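Local coordinates for HD domain protein (Enterococcus faecalis, PDB 4LRL) that probably hydrolyses deoxyribonucleoside triphosphates to deoxynucleosides and triphosphate as an allosterically regulated, metal-binding HD-domain phosphohydrolase, at residues 27-32 / 51-56; 124-129 / 177-182; 366-371 / 474-479; 370-375 / 440-445. One frame throughout, in Å; residues are numbered along the deposited sequence. Where two conformers were deposited one is given.

Contact 1 of 4, residues 27-32 / 51-56; sequences IPYKEQ and QHQVIL
Gln32 O accepts the one direct hydrogen bond between the segments, from Gln53 N at 3.0 Å with an N-H...O angle of 169°, and the nearly linear approach marks it as a sound bond. Gln53 is the first residue of its helix and His52 stands at the N-cap, so the bond takes up an amide that has no carbonyl of a preceding helical turn to bind. The same oxygen has two further partners: His52 CA makes a CA-H...O contact with it, and a water donates to it at 2.6 Å. That water also donates to Tyr29 O and accepts a weak bond from Val54 N, which links the 3-10 turn of 29-31 to the next amide of the helix start.

The apolar part centres on the Tyr29 ring. Val54 CG2 lies over one face, 3.7 Å from the centroid and 19° off the ring normal, a CH-pi contact. Tyr29 CG is anti to the backbone N (chi1 -166°), which carries the ring across to the helix, where its OH bonds to Asp57.

Gln32 and Gln53 run side by side in the same direction with their amides turned nearly at right angles; Gln32 OE1 meets Gln53 CG at 3.6 Å, while Gln32 NE2 turns back to Ile27 O at 3.2 Å and Gln53 NE2 goes to Asp57.

Together these bonds fasten the N-terminal loop, just before strand 33-42, to the junction of strand 46-52 and helix 53-60, with helix 167-175 packing on Tyr29 and Val54 and helix 124-133 on His52 and Val54.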
# COMPACT_ATOMS: atom_id res chain seq x y z
N ILE C 27 -21.70 39.72 -2.43
CA ILE C 27 -22.38 38.51 -2.89
C ILE C 27 -23.08 37.85 -1.69
O ILE C 27 -22.52 37.80 -0.60
CB ILE C 27 -21.39 37.50 -3.55
CG1 ILE C 27 -20.45 38.21 -4.54
CG2 ILE C 27 -22.12 36.35 -4.23
CD1 ILE C 27 -19.07 38.53 -3.98
N PRO C 28 -24.32 37.36 -1.89
CA PRO C 28 -25.03 36.64 -0.83
C PRO C 28 -24.23 35.47 -0.24
O PRO C 28 -23.56 34.74 -0.98
CB PRO C 28 -26.29 36.13 -1.54
CG PRO C 28 -26.58 37.22 -2.55
CD PRO C 28 -25.21 37.63 -3.04
N TYR C 29 -24.30 35.33 1.08
CA TYR C 29 -23.52 34.36 1.85
C TYR C 29 -23.55 32.94 1.28
O TYR C 29 -22.51 32.28 1.19
CB TYR C 29 -23.99 34.38 3.31
CG TYR C 29 -23.08 33.69 4.30
CD1 TYR C 29 -21.71 33.98 4.34
CD2 TYR C 29 -23.59 32.78 5.22
CE1 TYR C 29 -20.87 33.35 5.27
CE2 TYR C 29 -22.76 32.15 6.15
CZ TYR C 29 -21.41 32.43 6.16
OH TYR C 29 -20.60 31.82 7.08
N LYS C 30 -24.74 32.48 0.90
CA LYS C 30 -24.95 31.14 0.33
C LYS C 30 -24.13 30.91 -0.94
O LYS C 30 -23.75 29.77 -1.25
CB LYS C 30 -26.46 30.93 0.08
CG LYS C 30 -26.86 29.90 -0.96
CD LYS C 30 -28.25 30.23 -1.49
CE LYS C 30 -28.30 30.16 -3.01
NZ LYS C 30 -29.29 31.13 -3.59
N GLU C 31 -23.83 31.99 -1.65
CA GLU C 31 -23.10 31.93 -2.92
C GLU C 31 -21.61 32.26 -2.77
O GLU C 31 -20.85 32.14 -3.73
CB GLU C 31 -23.72 32.90 -3.93
CG GLU C 31 -25.11 32.53 -4.40
CD GLU C 31 -25.75 33.65 -5.21
OE1 GLU C 31 -25.88 33.49 -6.44
OE2 GLU C 31 -26.10 34.70 -4.62
N GLN C 32 -21.19 32.66 -1.57
CA GLN C 32 -19.82 33.11 -1.35
C GLN C 32 -18.78 32.01 -1.53
O GLN C 32 -18.76 31.02 -0.79
CB GLN C 32 -19.67 33.76 0.03
CG GLN C 32 -20.18 35.19 0.09
CD GLN C 32 -19.58 35.99 1.24
OE1 GLN C 32 -18.54 35.63 1.79
NE2 GLN C 32 -20.24 37.08 1.59
N GLN C 51 -14.29 25.22 -0.99
CA GLN C 51 -14.54 26.39 -1.86
C GLN C 51 -15.53 27.40 -1.28
O GLN C 51 -15.47 28.58 -1.62
CB GLN C 51 -15.08 25.97 -3.23
CG GLN C 51 -14.10 25.27 -4.13
CD GLN C 51 -14.31 23.78 -4.13
OE1 GLN C 51 -15.11 23.25 -4.90
NE2 GLN C 51 -13.59 23.08 -3.26
N HIS C 52 -16.46 26.94 -0.45
CA HIS C 52 -17.50 27.80 0.09
C HIS C 52 -17.08 28.46 1.40
O HIS C 52 -16.52 27.79 2.28
CB HIS C 52 -18.79 27.02 0.33
CG HIS C 52 -19.39 26.45 -0.92
ND1 HIS C 52 -19.04 25.21 -1.42
CD2 HIS C 52 -20.33 26.94 -1.76
CE1 HIS C 52 -19.73 24.97 -2.52
NE2 HIS C 52 -20.52 26.00 -2.75
N GLN C 53 -17.35 29.75 1.52
CA GLN C 53 -17.16 30.50 2.76
C GLN C 53 -17.95 29.88 3.92
O GLN C 53 -17.46 29.81 5.05
CB GLN C 53 -17.55 31.97 2.56
CG GLN C 53 -17.17 32.90 3.71
CD GLN C 53 -15.66 33.01 3.92
OE1 GLN C 53 -14.95 33.57 3.09
NE2 GLN C 53 -15.18 32.48 5.04
N VAL C 54 -19.17 29.42 3.64
CA VAL C 54 -20.01 28.80 4.65
C VAL C 54 -19.33 27.56 5.26
O VAL C 54 -19.34 27.38 6.48
CB VAL C 54 -21.40 28.42 4.07
CG1 VAL C 54 -22.19 27.54 5.03
CG2 VAL C 54 -22.19 29.67 3.72
N ILE C 55 -18.73 26.73 4.40
CA ILE C 55 -18.06 25.51 4.83
C ILE C 55 -16.81 25.84 5.65
O ILE C 55 -16.60 25.25 6.71
CB ILE C 55 -17.71 24.60 3.61
CG1 ILE C 55 -18.98 24.22 2.83
CG2 ILE C 55 -16.90 23.37 4.06
CD1 ILE C 55 -20.05 23.47 3.64
N LEU C 56 -16.00 26.79 5.18
CA LEU C 56 -14.81 27.20 5.91
C LEU C 56 -15.18 27.71 7.31
O LEU C 56 -14.54 27.35 8.30
CB LEU C 56 -14.01 28.26 5.15
CG LEU C 56 -12.73 28.72 5.86
CD1 LEU C 56 -11.74 27.57 6.03
CD2 LEU C 56 -12.08 29.88 5.15
O HOH W 1 -20.63 29.94 0.69

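Contact 2 of 4, residues 124-129 / 177-182; sequences RLITLC and ADFPEK
Phe179 drives its ring end-on against the helix of 124-129, and this is the tightly packed part of the contact. Its CZ comes to 3.7 Å from Ile126 CA, so the ring reaches the helix backbone itself. Beside this, Ile126 CB sits 3.8 Å from Phe179 CE1, and Leu125 CG approaches CZ at 4.2 Å with its side chain crossing that of Phe179 at about a right angle. On the other flank of the ring, Cys129 SG lies 4.0 Å from Phe179 CE2. The sulfur is 89° off the ring normal, essentially in the ring plane, which defines an edge-on sulfur-aromatic contact. A chi1 of -159° swings the Phe179 ring across to the other helix although its CB leaves the backbone at a slant. Leu172 of helix 167-175 touches both Phe179 and Cys129 and adds to this buried side.

The looser side is at Lys182, which is partly exposed, whereas Phe179, Leu125, Ile126 and Cys129 are buried. Ile126 CD1 touches the base of the lysine, 3.7 Å from Lys182 CB, and also its carbonyl oxygen O at 3.6 Å, with the two side chains crossing nearly perpendicularly. Beyond CG the lysine chain is extended and leads away from helix 124-133; its NZ forms a salt bridge with Asp178 OD1 at 3.2 Å, of which the hydrogen bond is weak. No hydrogen bond or salt bridge crosses between the segments.

This is helix-helix packing inside the all-helical HD domain, joining helices 124-133 and 179-187; the former leads into His134 and Asp135, which with His90 and Asp207 bind the nickel ion.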
# COMPACT_ATOMS: atom_id res chain seq x y z
N ARG C 124 -26.57 21.33 -3.28
CA ARG C 124 -25.18 21.08 -2.90
C ARG C 124 -24.81 21.61 -1.50
O ARG C 124 -24.30 20.86 -0.65
CB ARG C 124 -24.19 21.63 -3.94
CG ARG C 124 -22.72 21.50 -3.49
CD ARG C 124 -21.71 21.83 -4.56
NE ARG C 124 -21.89 21.00 -5.74
CZ ARG C 124 -20.98 20.84 -6.71
NH1 ARG C 124 -21.26 20.08 -7.74
NH2 ARG C 124 -19.81 21.45 -6.63
N LEU C 125 -25.08 22.90 -1.27
CA LEU C 125 -24.64 23.55 -0.03
C LEU C 125 -25.25 22.94 1.23
O LEU C 125 -24.53 22.69 2.19
CB LEU C 125 -24.88 25.06 -0.08
CG LEU C 125 -24.45 25.85 1.17
CD1 LEU C 125 -22.99 25.57 1.58
CD2 LEU C 125 -24.70 27.33 0.96
N ILE C 126 -26.55 22.69 1.22
CA ILE C 126 -27.21 22.02 2.33
C ILE C 126 -26.68 20.60 2.55
O ILE C 126 -26.59 20.13 3.69
CB ILE C 126 -28.77 22.01 2.17
CG1 ILE C 126 -29.44 21.43 3.44
CG2 ILE C 126 -29.21 21.24 0.93
CD1 ILE C 126 -30.95 21.33 3.37
N THR C 127 -26.32 19.92 1.47
CA THR C 127 -25.82 18.56 1.55
C THR C 127 -24.41 18.55 2.16
O THR C 127 -24.09 17.67 2.98
CB THR C 127 -25.84 17.85 0.18
OG1 THR C 127 -27.15 17.97 -0.41
CG2 THR C 127 -25.52 16.38 0.32
N LEU C 128 -23.59 19.53 1.79
CA LEU C 128 -22.24 19.66 2.33
C LEU C 128 -22.29 20.03 3.80
O LEU C 128 -21.53 19.50 4.61
CB LEU C 128 -21.43 20.69 1.54
CG LEU C 128 -21.11 20.32 0.09
CD1 LEU C 128 -20.40 21.46 -0.66
CD2 LEU C 128 -20.31 19.04 0.04
N CYS C 129 -23.21 20.92 4.15
CA CYS C 129 -23.39 21.32 5.54
C CYS C 129 -23.80 20.12 6.40
O CYS C 129 -23.16 19.84 7.41
CB CYS C 129 -24.40 22.46 5.65
SG CYS C 129 -23.74 24.02 5.04
N ALA C 177 -32.79 32.46 7.04
CA ALA C 177 -33.56 32.19 8.26
C ALA C 177 -33.95 30.72 8.47
O ALA C 177 -33.85 30.20 9.58
CB ALA C 177 -34.79 33.09 8.32
N ASP C 178 -34.37 30.06 7.39
CA ASP C 178 -34.91 28.70 7.42
C ASP C 178 -33.84 27.62 7.22
O ASP C 178 -34.13 26.43 7.33
CB ASP C 178 -35.96 28.55 6.32
CG ASP C 178 -35.42 28.87 4.93
OD1 ASP C 178 -35.93 28.31 3.94
OD2 ASP C 178 -34.47 29.69 4.82
N PHE C 179 -32.62 28.04 6.93
CA PHE C 179 -31.54 27.10 6.61
C PHE C 179 -31.17 26.14 7.74
O PHE C 179 -30.96 24.95 7.49
CB PHE C 179 -30.30 27.84 6.09
CG PHE C 179 -29.37 26.97 5.30
CD1 PHE C 179 -29.75 26.48 4.05
CD2 PHE C 179 -28.12 26.64 5.79
CE1 PHE C 179 -28.89 25.67 3.31
CE2 PHE C 179 -27.25 25.84 5.07
CZ PHE C 179 -27.64 25.35 3.83
N PRO C 180 -31.10 26.64 9.00
CA PRO C 180 -30.77 25.74 10.11
C PRO C 180 -31.73 24.55 10.24
O PRO C 180 -31.26 23.42 10.37
CB PRO C 180 -30.89 26.65 11.34
CG PRO C 180 -30.61 28.01 10.82
CD PRO C 180 -31.23 28.04 9.46
N GLU C 181 -33.04 24.82 10.17
CA GLU C 181 -34.07 23.77 10.25
C GLU C 181 -33.87 22.75 9.12
O GLU C 181 -33.93 21.54 9.34
CB GLU C 181 -35.47 24.40 10.18
CG GLU C 181 -36.64 23.43 10.16
CD GLU C 181 -37.16 23.14 8.76
OE1 GLU C 181 -37.12 24.06 7.91
OE2 GLU C 181 -37.61 22.01 8.51
N LYS C 182 -33.62 23.26 7.92
CA LYS C 182 -33.38 22.41 6.75
C LYS C 182 -32.15 21.51 6.92
O LYS C 182 -32.21 20.31 6.64
CB LYS C 182 -33.29 23.24 5.47
CG LYS C 182 -34.57 24.01 5.14
CD LYS C 182 -34.50 24.65 3.76
CE LYS C 182 -35.88 25.07 3.29
NZ LYS C 182 -35.87 25.79 1.98

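Contact 3 of 4, residues 366-371 / 474-479; sequences ATIAYL and GALVLK
Thr367 OG1 is linked to the C-terminal tail through one water, which lies 3.1 Å from OG1 and accepts a bond from Lys479 N at 3.0 Å. There is no direct hydrogen bond between the segments, so this bridge is their polar connection. The OG1 atom is anti to the carbonyl carbon (chi1 -71°), a setting that turns the hydroxyl to the tail and leaves CG2 for the apolar side. Next to the water, Leu478 CD2 approaches the same OG1 at 4.0 Å, its side chain crossing that of the threonine at a slant.

The rest is aliphatic packing around Leu476, whose CB points at the helix. Its two methyls part the work: CD2 meets Thr367 CG2 at 4.0 Å, and CD1 meets Leu371 CD1 at 3.6 Å, the closest side-chain approach here. In both pairs the side chains slide past each other in opposite directions, so that Leu476 interleaves with residues one helical turn apart, as 367 and 371 are. Ile368 CG1 touches Leu476 CD1 more distantly, at 4.4 Å. Leu476 and Leu371 are buried, whereas Leu478 is exposed, which places the water bridge and Leu478 at the margin.

Tyr470 adds to the packing on Thr367 and Leu371, and its backbone is hydrogen-bonded to Val477. Backbone bonds of Gly474 and Leu476 to Thr357 tie the tail to the end of strand 354-357. The geometry is that of a short beta hairpin, strands 471-472 and 475-476, laid with its outgoing arm against one face of helix 361-377.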
# COMPACT_ATOMS: atom_id res chain seq x y z
N ALA C 366 -28.17 -19.09 35.25
CA ALA C 366 -27.87 -19.61 36.58
C ALA C 366 -26.36 -19.82 36.81
O ALA C 366 -25.86 -19.63 37.93
CB ALA C 366 -28.63 -20.89 36.85
N THR C 367 -25.64 -20.18 35.74
CA THR C 367 -24.21 -20.40 35.83
C THR C 367 -23.47 -19.08 36.00
O THR C 367 -22.55 -18.99 36.82
CB THR C 367 -23.67 -21.18 34.61
OG1 THR C 367 -24.13 -22.53 34.67
CG2 THR C 367 -22.14 -21.20 34.58
N ILE C 368 -23.87 -18.07 35.24
CA ILE C 368 -23.27 -16.75 35.35
C ILE C 368 -23.45 -16.21 36.77
O ILE C 368 -22.53 -15.66 37.35
CB ILE C 368 -23.84 -15.77 34.27
CG1 ILE C 368 -23.19 -16.06 32.91
CG2 ILE C 368 -23.61 -14.30 34.65
CD1 ILE C 368 -23.97 -15.51 31.73
N ALA C 369 -24.64 -16.41 37.34
CA ALA C 369 -24.90 -15.98 38.72
C ALA C 369 -23.92 -16.63 39.71
O ALA C 369 -23.41 -15.97 40.61
CB ALA C 369 -26.34 -16.24 39.10
N TYR C 370 -23.66 -17.93 39.50
CA TYR C 370 -22.72 -18.68 40.31
C TYR C 370 -21.29 -18.13 40.17
O TYR C 370 -20.63 -17.88 41.18
CB TYR C 370 -22.80 -20.19 39.98
CG TYR C 370 -21.80 -21.05 40.72
CD1 TYR C 370 -20.74 -21.64 40.05
CD2 TYR C 370 -21.90 -21.24 42.10
CE1 TYR C 370 -19.80 -22.42 40.73
CE2 TYR C 370 -20.97 -22.01 42.78
CZ TYR C 370 -19.93 -22.60 42.09
OH TYR C 370 -19.01 -23.36 42.76
N LEU C 371 -20.84 -17.92 38.94
CA LEU C 371 -19.53 -17.28 38.68
C LEU C 371 -19.43 -15.90 39.30
O LEU C 371 -18.36 -15.51 39.80
CB LEU C 371 -19.24 -17.19 37.18
CG LEU C 371 -19.26 -18.50 36.39
CD1 LEU C 371 -18.83 -18.24 34.97
CD2 LEU C 371 -18.38 -19.56 37.04
N GLY C 474 -12.14 -20.13 25.23
CA GLY C 474 -12.76 -18.80 25.17
C GLY C 474 -14.25 -18.79 25.45
O GLY C 474 -14.90 -17.75 25.32
N ALA C 475 -14.80 -19.93 25.85
CA ALA C 475 -16.24 -20.04 26.08
C ALA C 475 -16.61 -20.50 27.48
O ALA C 475 -15.86 -21.21 28.17
CB ALA C 475 -16.88 -20.94 25.03
N LEU C 476 -17.79 -20.08 27.91
CA LEU C 476 -18.39 -20.55 29.15
C LEU C 476 -18.86 -21.97 28.92
O LEU C 476 -19.62 -22.22 27.98
CB LEU C 476 -19.59 -19.68 29.47
CG LEU C 476 -20.08 -19.62 30.90
CD1 LEU C 476 -19.66 -18.28 31.44
CD2 LEU C 476 -21.59 -19.74 30.89
N VAL C 477 -18.40 -22.91 29.74
CA VAL C 477 -18.88 -24.29 29.63
C VAL C 477 -19.93 -24.61 30.68
O VAL C 477 -19.70 -24.46 31.88
CB VAL C 477 -17.76 -25.39 29.66
CG1 VAL C 477 -17.13 -25.57 28.28
CG2 VAL C 477 -16.70 -25.11 30.74
N LEU C 478 -21.09 -25.03 30.19
CA LEU C 478 -22.15 -25.51 31.05
C LEU C 478 -21.87 -26.97 31.35
O LEU C 478 -21.61 -27.77 30.44
CB LEU C 478 -23.51 -25.33 30.37
CG LEU C 478 -23.77 -23.97 29.71
CD1 LEU C 478 -25.08 -24.01 28.94
CD2 LEU C 478 -23.76 -22.82 30.73
N LYS C 479 -21.91 -27.32 32.63
CA LYS C 479 -21.64 -28.67 33.07
C LYS C 479 -22.83 -29.56 32.72
O LYS C 479 -23.98 -29.13 32.78
CB LYS C 479 -21.40 -28.68 34.59
CG LYS C 479 -20.33 -27.71 35.06
CD LYS C 479 -18.98 -28.37 35.28
CE LYS C 479 -17.92 -27.33 35.55
NZ LYS C 479 -16.84 -27.84 36.43
O HOH W 2 -22.96 -25.35 34.63

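Contact 4 of 4, residues 370-375 / 440-445; sequences YLRELI and ERFYFP
Leu371 begins the contact by setting CD1 3.9 Å from Phe442 CE2, with CB of the leucine at 4.0 Å from the same ring carbon. This is helix-on-sheet packing: helix 361-377 lies over the antiparallel sheet in which 441-444 is the middle strand, between 354-357 and 387-389. The local axes of 370-375 and 441-444 run almost parallel, 10° apart, with a closest approach of 10.6 Å, a separation filled by side chains.

One residue on, Arg372 passes the ring on another side. Its chain is extended from CG to NE, and NE reaches Phe442 CE1 at 4.0 Å, near the ring plane and at its edge. The guanidinium and ring planes are 80° apart, so no stacking of the two flat groups occurs; NE is instead hydrogen-bonded to Thr386 OG1.

A helical turn after Leu371 comes Ile375, buried and directed at the strand. Its CD1 meets Phe442 CZ at 4.0 Å, and the two side chains approach from opposite directions. Leu371, Arg372 and Ile375 thus gather round the outer end of one ring, which a chi1 of 174° holds out from the strand toward the helix. Phe467 of helix 461-468 packs on both Leu371 and Ile375 and meets the Phe444 ring edge-to-face.

Phe444 turns its ring away from helix 361-377, and the nearest atoms of its side chain and that of Lys354, a dGTP-binding residue, are about 4 Å apart. Ile375 CG2 touches Pro445 CD at 4.3 Å, and Ile375 CD1 rests 3.8 Å from Phe444 CB.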
# COMPACT_ATOMS: atom_id res chain seq x y z
N TYR C 370 -23.66 -17.93 39.50
CA TYR C 370 -22.72 -18.68 40.31
C TYR C 370 -21.29 -18.13 40.17
O TYR C 370 -20.63 -17.88 41.18
CB TYR C 370 -22.80 -20.19 39.98
CG TYR C 370 -21.80 -21.05 40.72
CD1 TYR C 370 -20.74 -21.64 40.05
CD2 TYR C 370 -21.90 -21.24 42.10
CE1 TYR C 370 -19.80 -22.42 40.73
CE2 TYR C 370 -20.97 -22.01 42.78
CZ TYR C 370 -19.93 -22.60 42.09
OH TYR C 370 -19.01 -23.36 42.76
N LEU C 371 -20.84 -17.92 38.94
CA LEU C 371 -19.53 -17.28 38.68
C LEU C 371 -19.43 -15.90 39.30
O LEU C 371 -18.36 -15.51 39.80
CB LEU C 371 -19.24 -17.19 37.18
CG LEU C 371 -19.26 -18.50 36.39
CD1 LEU C 371 -18.83 -18.24 34.97
CD2 LEU C 371 -18.38 -19.56 37.04
N ARG C 372 -20.54 -15.16 39.28
CA ARG C 372 -20.60 -13.87 39.98
C ARG C 372 -20.45 -14.00 41.49
O ARG C 372 -19.79 -13.17 42.11
CB ARG C 372 -21.88 -13.11 39.63
CG ARG C 372 -21.75 -12.36 38.32
CD ARG C 372 -23.08 -11.85 37.84
NE ARG C 372 -22.89 -10.81 36.84
CZ ARG C 372 -23.82 -10.42 35.98
NH1 ARG C 372 -25.02 -11.00 35.99
NH2 ARG C 372 -23.54 -9.46 35.11
N GLU C 373 -21.05 -15.04 42.08
CA GLU C 373 -20.82 -15.35 43.49
C GLU C 373 -19.33 -15.58 43.76
O GLU C 373 -18.76 -14.99 44.66
CB GLU C 373 -21.62 -16.56 43.95
CG GLU C 373 -21.41 -16.84 45.44
CD GLU C 373 -22.06 -18.13 45.93
OE1 GLU C 373 -22.59 -18.92 45.12
OE2 GLU C 373 -22.03 -18.35 47.16
N LEU C 374 -18.70 -16.44 42.95
CA LEU C 374 -17.29 -16.76 43.14
C LEU C 374 -16.40 -15.53 43.05
O LEU C 374 -15.48 -15.37 43.85
CB LEU C 374 -16.83 -17.80 42.11
CG LEU C 374 -17.52 -19.17 42.12
CD1 LEU C 374 -16.96 -20.02 40.98
CD2 LEU C 374 -17.38 -19.88 43.49
N ILE C 375 -16.69 -14.68 42.07
CA ILE C 375 -15.93 -13.46 41.82
C ILE C 375 -16.05 -12.53 43.03
O ILE C 375 -15.06 -11.93 43.45
CB ILE C 375 -16.41 -12.78 40.49
CG1 ILE C 375 -15.86 -13.55 39.28
CG2 ILE C 375 -16.07 -11.29 40.43
CD1 ILE C 375 -16.67 -13.38 37.99
N GLU C 440 -22.48 -12.98 22.50
CA GLU C 440 -22.83 -12.70 23.88
C GLU C 440 -21.57 -12.95 24.69
O GLU C 440 -20.99 -14.04 24.62
CB GLU C 440 -23.96 -13.62 24.40
CG GLU C 440 -25.32 -13.48 23.73
CD GLU C 440 -26.04 -12.18 24.07
OE1 GLU C 440 -25.90 -11.69 25.22
OE2 GLU C 440 -26.75 -11.66 23.18
N ARG C 441 -21.15 -11.96 25.46
CA ARG C 441 -19.99 -12.13 26.32
C ARG C 441 -20.24 -11.87 27.80
O ARG C 441 -21.05 -11.01 28.18
CB ARG C 441 -18.82 -11.28 25.83
CG ARG C 441 -18.06 -11.94 24.72
CD ARG C 441 -16.98 -11.05 24.11
NE ARG C 441 -16.44 -11.72 22.93
CZ ARG C 441 -15.49 -12.64 22.97
NH1 ARG C 441 -14.94 -13.00 24.12
NH2 ARG C 441 -15.09 -13.21 21.84
N PHE C 442 -19.53 -12.63 28.63
CA PHE C 442 -19.50 -12.42 30.06
C PHE C 442 -18.11 -11.92 30.46
O PHE C 442 -17.09 -12.54 30.14
CB PHE C 442 -19.85 -13.72 30.79
CG PHE C 442 -19.70 -13.65 32.27
CD1 PHE C 442 -20.46 -12.76 33.03
CD2 PHE C 442 -18.79 -14.48 32.92
CE1 PHE C 442 -20.33 -12.69 34.41
CE2 PHE C 442 -18.64 -14.43 34.32
CZ PHE C 442 -19.41 -13.53 35.07
N TYR C 443 -18.06 -10.78 31.13
CA TYR C 443 -16.80 -10.13 31.41
C TYR C 443 -16.45 -10.32 32.87
O TYR C 443 -17.31 -10.30 33.72
CB TYR C 443 -16.88 -8.64 31.05
CG TYR C 443 -16.68 -8.38 29.57
CD1 TYR C 443 -17.76 -8.35 28.69
CD2 TYR C 443 -15.40 -8.18 29.06
CE1 TYR C 443 -17.56 -8.11 27.31
CE2 TYR C 443 -15.20 -7.95 27.70
CZ TYR C 443 -16.28 -7.92 26.83
OH TYR C 443 -16.03 -7.70 25.49
N PHE C 444 -15.16 -10.50 33.14
CA PHE C 444 -14.69 -10.78 34.51
C PHE C 444 -13.24 -10.36 34.66
O PHE C 444 -12.53 -10.23 33.65
CB PHE C 444 -14.84 -12.27 34.84
CG PHE C 444 -14.26 -13.19 33.80
CD1 PHE C 444 -12.91 -13.55 33.83
CD2 PHE C 444 -15.07 -13.70 32.78
CE1 PHE C 444 -12.37 -14.42 32.86
CE2 PHE C 444 -14.55 -14.55 31.80
CZ PHE C 444 -13.19 -14.91 31.84
N PRO C 445 -12.78 -10.14 35.91
CA PRO C 445 -11.38 -9.77 36.09
C PRO C 445 -10.47 -10.87 35.61
O PRO C 445 -10.72 -12.05 35.87
CB PRO C 445 -11.24 -9.57 37.60
CG PRO C 445 -12.64 -9.28 38.06
CD PRO C 445 -13.50 -10.16 37.20

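From the N terminus, contact 1 closes first, bringing the opening loop back to the start of helix 53-60 across the hairpin of strands 33-42 and 46-52. Contact 2 follows in series within the HD domain, closing a mostly helical excursion between helices 124-133 and 179-187; the two touch directly, as at Val54 CG1 and Cys129 SG, 3.8 Å apart. Across the chain's centre, about 53 Å (contact 3) and 50 Å (contact 4) from contact 2, centre to centre, contacts 3 and 4 both start on helix 361-377. The loop closed by 370-375 / 440-445 nests inside that closed by 366-371 / 474-479, and together they bind the helix to a sheet and the C-terminal tail.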